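Local coordinates for protein serpin-12 (PDB 6CJ7) that probably inhibits serine proteases as a member of the serpin family and controls the prophenoloxidase activation system in the larval hemolymph of Manduca sexta, at residues S33-A38 against F275-D280; K199-M204 against D379-H384. All coordinates share one frame; numbering follows the deposited sequence.

Contact 1 (S33-A38 against F275-D280)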
# COMPACT_ATOMS: atom_id res chain seq x y z
N SER A 33 -15.52 -5.01 -7.45
CA SER A 33 -14.85 -4.94 -8.73
C SER A 33 -14.24 -3.55 -8.89
O SER A 33 -14.28 -2.72 -7.98
CB SER A 33 -15.82 -5.26 -9.87
OG SER A 33 -16.91 -4.36 -9.85
N GLY A 34 -13.66 -3.29 -10.05
CA GLY A 34 -13.11 -1.98 -10.31
C GLY A 34 -11.66 -1.88 -9.89
O GLY A 34 -11.06 -2.79 -9.31
N ASN A 35 -11.08 -0.71 -10.19
CA ASN A 35 -9.72 -0.42 -9.75
C ASN A 35 -9.61 -0.60 -8.24
O ASN A 35 -10.50 -0.21 -7.48
CB ASN A 35 -9.33 1.01 -10.12
CG ASN A 35 -9.07 1.17 -11.60
OD1 ASN A 35 -8.87 0.19 -12.30
ND2 ASN A 35 -9.07 2.41 -12.07
N LEU A 36 -8.50 -1.18 -7.81
CA LEU A 36 -8.25 -1.37 -6.39
C LEU A 36 -6.77 -1.14 -6.12
O LEU A 36 -5.92 -1.68 -6.84
CB LEU A 36 -8.67 -2.77 -5.94
CG LEU A 36 -8.70 -2.98 -4.43
CD1 LEU A 36 -9.90 -2.28 -3.83
CD2 LEU A 36 -8.70 -4.48 -4.12
N ALA A 37 -6.47 -0.35 -5.09
CA ALA A 37 -5.09 -0.03 -4.76
C ALA A 37 -4.95 0.06 -3.25
O ALA A 37 -5.83 0.61 -2.58
CB ALA A 37 -4.66 1.30 -5.39
N ALA A 38 -3.85 -0.47 -2.72
CA ALA A 38 -3.58 -0.36 -1.30
C ALA A 38 -2.11 -0.68 -1.07
O ALA A 38 -1.45 -1.28 -1.92
CB ALA A 38 -4.44 -1.31 -0.46
N PHE A 275 -0.95 5.52 -15.81
CA PHE A 275 -2.08 5.61 -14.89
C PHE A 275 -1.66 6.35 -13.63
O PHE A 275 -0.48 6.44 -13.29
CB PHE A 275 -2.66 4.23 -14.55
CG PHE A 275 -1.72 3.32 -13.81
CD1 PHE A 275 -1.59 3.39 -12.43
CD2 PHE A 275 -0.97 2.38 -14.50
CE1 PHE A 275 -0.72 2.54 -11.75
CE2 PHE A 275 -0.11 1.53 -13.83
CZ PHE A 275 0.02 1.61 -12.45
N SER A 276 -2.66 6.88 -12.94
CA SER A 276 -2.50 7.39 -11.58
C SER A 276 -3.71 6.93 -10.80
O SER A 276 -4.84 7.24 -11.18
CB SER A 276 -2.38 8.92 -11.58
OG SER A 276 -2.17 9.41 -10.27
N ILE A 277 -3.50 6.16 -9.73
CA ILE A 277 -4.60 5.57 -8.98
C ILE A 277 -4.52 6.03 -7.53
O ILE A 277 -3.45 5.97 -6.91
CB ILE A 277 -4.59 4.03 -9.10
CG1 ILE A 277 -5.80 3.43 -8.38
CG2 ILE A 277 -3.28 3.40 -8.62
CD1 ILE A 277 -5.99 1.96 -8.66
N LYS A 278 -5.64 6.53 -7.01
CA LYS A 278 -5.73 6.97 -5.63
C LYS A 278 -6.85 6.20 -4.95
O LYS A 278 -7.95 6.10 -5.51
CB LYS A 278 -6.02 8.47 -5.54
CG LYS A 278 -6.26 8.97 -4.12
CD LYS A 278 -6.98 10.31 -4.10
CE LYS A 278 -6.52 11.14 -2.92
NZ LYS A 278 -6.30 10.29 -1.72
N ALA A 279 -6.59 5.69 -3.76
CA ALA A 279 -7.61 5.00 -2.99
C ALA A 279 -7.60 5.54 -1.57
O ALA A 279 -6.53 5.65 -0.96
CB ALA A 279 -7.39 3.49 -2.98
N ASP A 280 -8.78 5.87 -1.05
CA ASP A 280 -8.97 6.19 0.37
C ASP A 280 -9.86 5.12 0.97
O ASP A 280 -10.98 4.90 0.48
CB ASP A 280 -9.61 7.57 0.55
CG ASP A 280 -8.85 8.68 -0.13
OD1 ASP A 280 -9.50 9.50 -0.81
OD2 ASP A 280 -7.61 8.74 0.02

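Contact 2 (K199-M204 against D379-H384)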
# COMPACT_ATOMS: atom_id res chain seq x y z
N LYS A 199 -11.97 1.52 -24.24
CA LYS A 199 -11.64 2.89 -23.84
C LYS A 199 -10.25 3.26 -24.32
O LYS A 199 -9.30 2.49 -24.15
CB LYS A 199 -11.68 3.06 -22.31
CG LYS A 199 -13.06 3.24 -21.70
CD LYS A 199 -12.91 3.93 -20.34
CE LYS A 199 -14.21 3.99 -19.56
NZ LYS A 199 -13.98 4.56 -18.20
N VAL A 200 -10.11 4.49 -24.84
CA VAL A 200 -8.81 5.00 -25.25
C VAL A 200 -7.94 5.24 -24.02
O VAL A 200 -8.39 5.82 -23.03
CB VAL A 200 -8.99 6.30 -26.04
CG1 VAL A 200 -7.68 7.06 -26.15
CG2 VAL A 200 -9.55 5.99 -27.40
N ALA A 201 -6.69 4.77 -24.08
CA ALA A 201 -5.71 5.03 -23.04
C ALA A 201 -4.37 5.38 -23.68
O ALA A 201 -4.13 5.12 -24.87
CB ALA A 201 -5.54 3.82 -22.09
N SER A 202 -3.51 6.00 -22.89
CA SER A 202 -2.17 6.41 -23.33
C SER A 202 -1.16 5.33 -22.98
O SER A 202 -0.79 5.16 -21.81
CB SER A 202 -1.78 7.74 -22.68
OG SER A 202 -2.59 8.79 -23.18
N PHE A 203 -0.68 4.62 -23.99
CA PHE A 203 0.26 3.53 -23.80
C PHE A 203 1.68 4.03 -24.02
O PHE A 203 2.04 4.45 -25.13
CB PHE A 203 -0.05 2.37 -24.73
CG PHE A 203 -1.31 1.63 -24.37
CD1 PHE A 203 -2.54 2.04 -24.84
CD2 PHE A 203 -1.25 0.52 -23.55
CE1 PHE A 203 -3.70 1.36 -24.51
CE2 PHE A 203 -2.38 -0.17 -23.22
CZ PHE A 203 -3.62 0.25 -23.70
N MET A 204 2.48 4.00 -22.96
CA MET A 204 3.91 4.19 -23.09
C MET A 204 4.52 2.97 -23.76
O MET A 204 4.07 1.84 -23.55
CB MET A 204 4.52 4.39 -21.70
CG MET A 204 3.80 5.46 -20.94
SD MET A 204 4.63 5.79 -19.36
CE MET A 204 4.32 4.21 -18.53
N ASP A 379 -9.12 -0.28 -15.16
CA ASP A 379 -9.42 0.83 -16.08
C ASP A 379 -8.39 1.92 -15.83
O ASP A 379 -8.55 2.71 -14.89
CB ASP A 379 -10.84 1.35 -15.85
CG ASP A 379 -11.25 2.42 -16.85
OD1 ASP A 379 -10.38 2.94 -17.58
OD2 ASP A 379 -12.46 2.75 -16.91
N PRO A 380 -7.34 2.01 -16.64
CA PRO A 380 -6.29 3.01 -16.38
C PRO A 380 -6.71 4.45 -16.64
O PRO A 380 -5.92 5.35 -16.34
CB PRO A 380 -5.17 2.58 -17.34
CG PRO A 380 -5.90 1.96 -18.49
CD PRO A 380 -7.06 1.21 -17.84
N THR A 381 -7.91 4.69 -17.19
CA THR A 381 -8.36 6.05 -17.46
C THR A 381 -9.00 6.70 -16.25
O THR A 381 -9.30 7.90 -16.29
CB THR A 381 -9.36 6.07 -18.62
OG1 THR A 381 -10.61 5.46 -18.22
CG2 THR A 381 -8.80 5.32 -19.82
N LEU A 382 -9.22 5.95 -15.17
CA LEU A 382 -9.88 6.45 -13.98
C LEU A 382 -8.86 6.56 -12.86
O LEU A 382 -8.06 5.64 -12.64
CB LEU A 382 -11.03 5.53 -13.56
CG LEU A 382 -12.15 5.45 -14.59
CD1 LEU A 382 -13.21 4.44 -14.19
CD2 LEU A 382 -12.77 6.81 -14.81
N GLU A 383 -8.90 7.68 -12.15
CA GLU A 383 -7.93 7.94 -11.10
C GLU A 383 -8.33 7.41 -9.73
O GLU A 383 -7.50 7.42 -8.82
CB GLU A 383 -7.67 9.45 -10.99
CG GLU A 383 -7.26 10.08 -12.31
CD GLU A 383 -6.43 11.33 -12.13
OE1 GLU A 383 -6.66 12.06 -11.13
OE2 GLU A 383 -5.55 11.59 -12.98
N HIS A 384 -9.56 6.93 -9.56
CA HIS A 384 -10.04 6.53 -8.24
C HIS A 384 -10.29 5.03 -8.17
O HIS A 384 -10.55 4.37 -9.18
CB HIS A 384 -11.33 7.28 -7.88
CG HIS A 384 -12.44 7.09 -8.86
ND1 HIS A 384 -12.96 5.85 -9.17
CD2 HIS A 384 -13.12 7.98 -9.62
CE1 HIS A 384 -13.92 5.99 -10.06
NE2 HIS A 384 -14.04 7.27 -10.36

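Contact 1 (S33-A38 against F275-D280)
Ile277 lays its side chain across the methyl group of Ala37, and this is the tight part of the contact. With CG1 anti to the backbone N (chi1 -177°) and the chain extended beyond it, CD1 of Ile277 reaches 3.6 Å from CB of Ala37. CG1 also lies close to that methyl, and CG2 a little farther off. CD1 of Ile277 goes on to touch the base of the Asn35 side chain, 3.8 Å from CB of Asn35, while the amide of Asn35 turns to Met378, whose backbone N binds OD1. Two residues on, on the same face of the strand, CB of Ala279 sits 3.3 Å from Ala37 O and 4.2 Å from Ala37 CB. A smaller alanine in place of Ile277 would probably open a gap over Ala37 CB and take away the contact of Asn35 CB with CD1. No hydrogen bond joins the two segments; strands 36-38 and 275-280 cross at 71°, 6.5 Å apart at closest, and meet through the methyls of Ala37 and Ala279 and the longer branch of Ile277. The other face of strand 275-280 is the solvent side: Lys278 and Asp280 point away from Ala37, and Lys278 NZ forms a salt bridge 2.7 Å long to the syn lone pair of Asp280 OD2, an oxygen also bound to Ser321. On the far side of strand 36-38, Leu36 packs on Phe25 and Ala29 of helix 19-31. Two layers of strands stacked crosswise in this way, with a helix beneath, are characteristic of the serpin fold, where sheet A lies over sheet B.

Contact 2 (K199-M204 against D379-H384)
Lys199 stretches from its strand to form a salt bridge with Asp379, with NZ of Lys199 2.7 Å from OD2 of Asp379. The ammonium group meets the syn lone pair of that oxygen, and the two side chains run roughly perpendicular to each other. The other oxygen of the carboxylate is gripped from within the loop. Thr381 OG1 donates to Asp379 OD1 at 2.6 Å, and Thr381 N donates to the same oxygen at 3.1 Å, with an N-H...O angle of 154°. Both donors come from one face of the carboxylate, tilted out of its plane. With three donors on its two oxygens, the group is held against rotation, and the nearby ammonium would be expected to favour its ionised form. Lys199 NZ also makes a weak hydrogen bond of 3.5 Å to Thr381 OG1. The hydroxyl is placed between lysine and carboxylate by a chi1 of 70°, which sets OG1 between the backbone N and the carbonyl carbon of Thr381. The bond from Thr381 N to Asp379 OD1 makes an Asx turn, and it lies inside a type I beta turn from Asp379 to Leu382; this turn follows strand 370-377 in the C-terminal loop of the serpin and faces the strand of sheet C that holds Lys199. Apolar contacts flank the polar group. Leu382 CD1 lies 4.1 Å from Lys199 NZ, beside the end of the lysine. Thr381 CG2 points at the strand backbone, 3.3 Å from Val200 O. Farther along the strand, Ala201 CB rests 4.1 Å from Pro380 CG, and the same proline ring also touches Phe191 and Pro273.

In the fold
The centres of contacts 1 and 2 lie about 12 Å apart, and their segments alternate along the chain: 33-38, 199-204, 275-280, then 379-384. Segments 199-204 and 275-280 belong to neighbouring strands, 198-215 and 265-282, whereas strand 36-38 pairs with 370-377, the strand that leads directly into loop 379-384. The two contacts touch through that loop: Asn35 ND2 is probably hydrogen-bonded to Asp379 O, 2.9 Å away, and Lys278 N probably to Glu383 O at 2.7 Å. The C-terminal tail of the chain thus joins the serpin's three sheets, lying between the strand of sheet C in contact 2 and the stacked sheets A and B of contact 1.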